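Local coordinates for lysosome-associated membrane glycoprotein 3 (Homo sapiens, PDB 4AKM), which plays a role in lysosome–autophagosome fusion and in the unfolded protein response as a membrane glycoprotein of the lysosome, at residues V112-K117 with F149-E154. Residues are numbered along the deposited sequence; the frame is centred on the assembly and turned at random.
Sequences VGHSFK and FGNVDE
Phe-149 opens the contact by resting ring atom CD1 on Ser-115 CB, 3.7 Å away; its side chain also touches Gln-138 and Gln-140 of strand 137-141. At Gly-150 backbone lies directly on backbone, its CA 4.0 Å from the CA of His-114 and making a CA-H...O contact with Gly-113 O, while Gly-150 N donates a hydrogen bond to Gln-140 OE1. Asn-151 then lays its CB over the centre of the His-114 imidazole, 3.4 Å from the ring centroid, a CH-pi contact with the amide tilted 58° from the ring. Val-152 turns CG2 to Ser-115 OG at 3.5 Å, while its CA-H meets Ser-115 O. Asp-153 sets OD2 at the edge of the imidazole, 3.7 Å from ND1, and its backbone O accepts a weak hydrogen bond from Lys-117 N (3.3 Å, 137° at the hydrogen). At Glu-154 a bend at chi2 brings OE2 alongside the Lys-117 methylenes, 3.6 Å from CD, but the charged ends do not meet; the CA-H points at Lys-117 O. In this membrane-proximal beta-prism of the luminal domain, segment 149-154 passes strand 116-118 at a slant (55° end to end) and leads to the Cys-118–Cys-155 disulfide. Besides one weak hydrogen bond, CA-H...O and van der Waals contacts join the segments, and the Asp-153 carboxylate, though not hydrogen-bonded to ND1, might modestly favour a protonated His-114.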
ATOM      1  N   VAL A 112     -16.428   2.845   7.684  1.00 74.82           N
ATOM      2  CA  VAL A 112     -15.823   2.023   8.729  1.00 79.50           C
ATOM      3  C   VAL A 112     -16.623   0.737   8.963  1.00 81.26           C
ATOM      4  O   VAL A 112     -17.854   0.754   8.983  1.00 79.66           O
ATOM      5  CB  VAL A 112     -15.624   2.825  10.044  1.00 80.70           C
ATOM      6  CG1 VAL A 112     -16.938   3.421  10.523  1.00 90.08           C
ATOM      7  CG2 VAL A 112     -14.988   1.957  11.123  1.00 87.21           C
ATOM      8  N   GLY A 113     -15.916  -0.379   9.116  1.00 80.12           N
ATOM      9  CA  GLY A 113     -16.555  -1.674   9.274  1.00 82.62           C
ATOM     10  C   GLY A 113     -16.726  -2.401   7.953  1.00 82.19           C
ATOM     11  O   GLY A 113     -16.984  -3.605   7.921  1.00 79.92           O
ATOM     12  N   HIS A 114     -16.594  -1.661   6.857  1.00 81.04           N
ATOM     13  CA  HIS A 114     -16.628  -2.248   5.523  1.00 82.29           C
ATOM     14  C   HIS A 114     -15.213  -2.560   5.040  1.00 80.41           C
ATOM     15  O   HIS A 114     -14.233  -2.273   5.724  1.00 73.33           O
ATOM     16  CB  HIS A 114     -17.316  -1.305   4.532  1.00 83.89           C
ATOM     17  CG  HIS A 114     -18.784  -1.137   4.770  1.00 88.83           C
ATOM     18  ND1 HIS A 114     -19.645  -0.665   3.802  1.00 92.06           N
ATOM     19  CD2 HIS A 114     -19.546  -1.375   5.864  1.00 88.88           C
ATOM     20  CE1 HIS A 114     -20.873  -0.622   4.288  1.00 93.59           C
ATOM     21  NE2 HIS A 114     -20.840  -1.049   5.538  1.00 92.58           N
ATOM     22  N   SER A 115     -15.111  -3.152   3.857  1.00 82.58           N
ATOM     23  CA  SER A 115     -13.811  -3.394   3.244  1.00 78.10           C
ATOM     24  C   SER A 115     -13.727  -2.668   1.908  1.00 72.91           C
ATOM     25  O   SER A 115     -14.745  -2.386   1.283  1.00 74.42           O
ATOM     26  CB  SER A 115     -13.567  -4.893   3.055  1.00 77.32           C
ATOM     27  OG  SER A 115     -14.521  -5.463   2.179  1.00 78.41           O
ATOM     28  N   PHE A 116     -12.513  -2.348   1.482  1.00 70.62           N
ATOM     29  CA  PHE A 116     -12.327  -1.710   0.191  1.00 67.01           C
ATOM     30  C   PHE A 116     -11.852  -2.722  -0.829  1.00 66.25           C
ATOM     31  O   PHE A 116     -10.905  -3.463  -0.583  1.00 62.05           O
ATOM     32  CB  PHE A 116     -11.328  -0.560   0.280  1.00 62.29           C
ATOM     33  CG  PHE A 116     -11.200   0.224  -0.993  1.00 67.73           C
ATOM     34  CD1 PHE A 116     -12.092   1.238  -1.294  1.00 74.69           C
ATOM     35  CD2 PHE A 116     -10.195  -0.061  -1.898  1.00 68.27           C
ATOM     36  CE1 PHE A 116     -11.976   1.958  -2.469  1.00 76.66           C
ATOM     37  CE2 PHE A 116     -10.078   0.655  -3.073  1.00 65.96           C
ATOM     38  CZ  PHE A 116     -10.966   1.664  -3.357  1.00 69.99           C
ATOM     39  N   LYS A 117     -12.519  -2.749  -1.977  1.00 67.09           N
ATOM     40  CA  LYS A 117     -12.103  -3.597  -3.077  1.00 58.16           C
ATOM     41  C   LYS A 117     -11.817  -2.740  -4.296  1.00 61.53           C
ATOM     42  O   LYS A 117     -12.553  -1.797  -4.579  1.00 67.62           O
ATOM     43  CB  LYS A 117     -13.185  -4.621  -3.405  1.00 63.17           C
ATOM     44  CG  LYS A 117     -12.831  -5.540  -4.558  1.00 58.00           C
ATOM     45  CD  LYS A 117     -14.004  -6.406  -4.936  1.00 64.13           C
ATOM     46  CE  LYS A 117     -13.715  -7.193  -6.198  1.00 60.64           C
ATOM     47  NZ  LYS A 117     -12.655  -8.217  -5.987  1.00 59.17           N
ATOM     48  N   PHE A 149     -13.712 -10.042   5.904  1.00105.00           N
ATOM     49  CA  PHE A 149     -13.903  -8.783   5.194  1.00102.40           C
ATOM     50  C   PHE A 149     -15.311  -8.232   5.419  1.00102.20           C
ATOM     51  O   PHE A 149     -16.294  -8.977   5.393  1.00102.79           O
ATOM     52  CB  PHE A 149     -13.624  -8.957   3.697  1.00 97.70           C
ATOM     53  CG  PHE A 149     -12.159  -8.946   3.346  1.00 90.67           C
ATOM     54  CD1 PHE A 149     -11.394  -7.809   3.562  1.00 85.15           C
ATOM     55  CD2 PHE A 149     -11.552 -10.063   2.792  1.00 85.44           C
ATOM     56  CE1 PHE A 149     -10.046  -7.786   3.241  1.00 77.73           C
ATOM     57  CE2 PHE A 149     -10.206 -10.047   2.467  1.00 79.69           C
ATOM     58  CZ  PHE A 149      -9.453  -8.906   2.690  1.00 76.28           C
ATOM     59  N   GLY A 150     -15.398  -6.922   5.636  1.00 94.15           N
ATOM     60  CA  GLY A 150     -16.660  -6.265   5.927  1.00 89.39           C
ATOM     61  C   GLY A 150     -17.661  -6.240   4.785  1.00 93.80           C
ATOM     62  O   GLY A 150     -17.570  -7.021   3.834  1.00 90.61           O
ATOM     63  N   ASN A 151     -18.617  -5.320   4.882  1.00 96.38           N
ATOM     64  CA  ASN A 151     -19.726  -5.222   3.932  1.00 99.01           C
ATOM     65  C   ASN A 151     -19.322  -4.819   2.507  1.00 99.87           C
ATOM     66  O   ASN A 151     -20.187  -4.609   1.658  1.00106.57           O
ATOM     67  CB  ASN A 151     -20.796  -4.261   4.469  1.00102.86           C
ATOM     68  CG  ASN A 151     -22.209  -4.669   4.078  1.00110.07           C
ATOM     69  OD1 ASN A 151     -22.412  -5.426   3.126  1.00108.29           O
ATOM     70  ND2 ASN A 151     -23.196  -4.162   4.814  1.00108.93           N
ATOM     71  N   VAL A 152     -18.016  -4.695   2.264  1.00 91.46           N
ATOM     72  CA  VAL A 152     -17.455  -4.424   0.931  1.00 92.46           C
ATOM     73  C   VAL A 152     -17.849  -3.068   0.306  1.00 95.12           C
ATOM     74  O   VAL A 152     -18.857  -2.460   0.669  1.00100.11           O
ATOM     75  CB  VAL A 152     -17.712  -5.606  -0.064  1.00 98.87           C
ATOM     76  CG1 VAL A 152     -18.801  -5.265  -1.079  1.00 98.66           C
ATOM     77  CG2 VAL A 152     -16.423  -6.014  -0.766  1.00 95.87           C
ATOM     78  N   ASP A 153     -17.016  -2.602  -0.623  1.00 95.88           N
ATOM     79  CA  ASP A 153     -17.246  -1.380  -1.399  1.00 97.53           C
ATOM     80  C   ASP A 153     -16.424  -1.468  -2.682  1.00 95.05           C
ATOM     81  O   ASP A 153     -15.697  -2.438  -2.892  1.00 94.28           O
ATOM     82  CB  ASP A 153     -16.816  -0.129  -0.627  1.00 96.06           C
ATOM     83  CG  ASP A 153     -17.920   0.436   0.257  1.00103.32           C
ATOM     84  OD1 ASP A 153     -19.116   0.296  -0.094  1.00108.81           O
ATOM     85  OD2 ASP A 153     -17.587   1.044   1.300  1.00 94.95           O
ATOM     86  N   GLU A 154     -16.517  -0.447  -3.530  1.00 95.94           N
ATOM     87  CA  GLU A 154     -15.766  -0.429  -4.785  1.00 94.79           C
ATOM     88  C   GLU A 154     -15.287   0.971  -5.177  1.00 97.86           C
ATOM     89  O   GLU A 154     -15.604   1.960  -4.513  1.00100.58           O
ATOM     90  CB  GLU A 154     -16.591  -1.048  -5.919  1.00 95.63           C
ATOM     91  CG  GLU A 154     -16.528  -2.571  -5.993  1.00 87.17           C
ATOM     92  CD  GLU A 154     -15.505  -3.066  -7.002  1.00 86.59           C
ATOM     93  OE1 GLU A 154     -14.666  -2.254  -7.455  1.00 87.27           O
ATOM     94  OE2 GLU A 154     -15.544  -4.269  -7.350  1.00 80.97           O
TER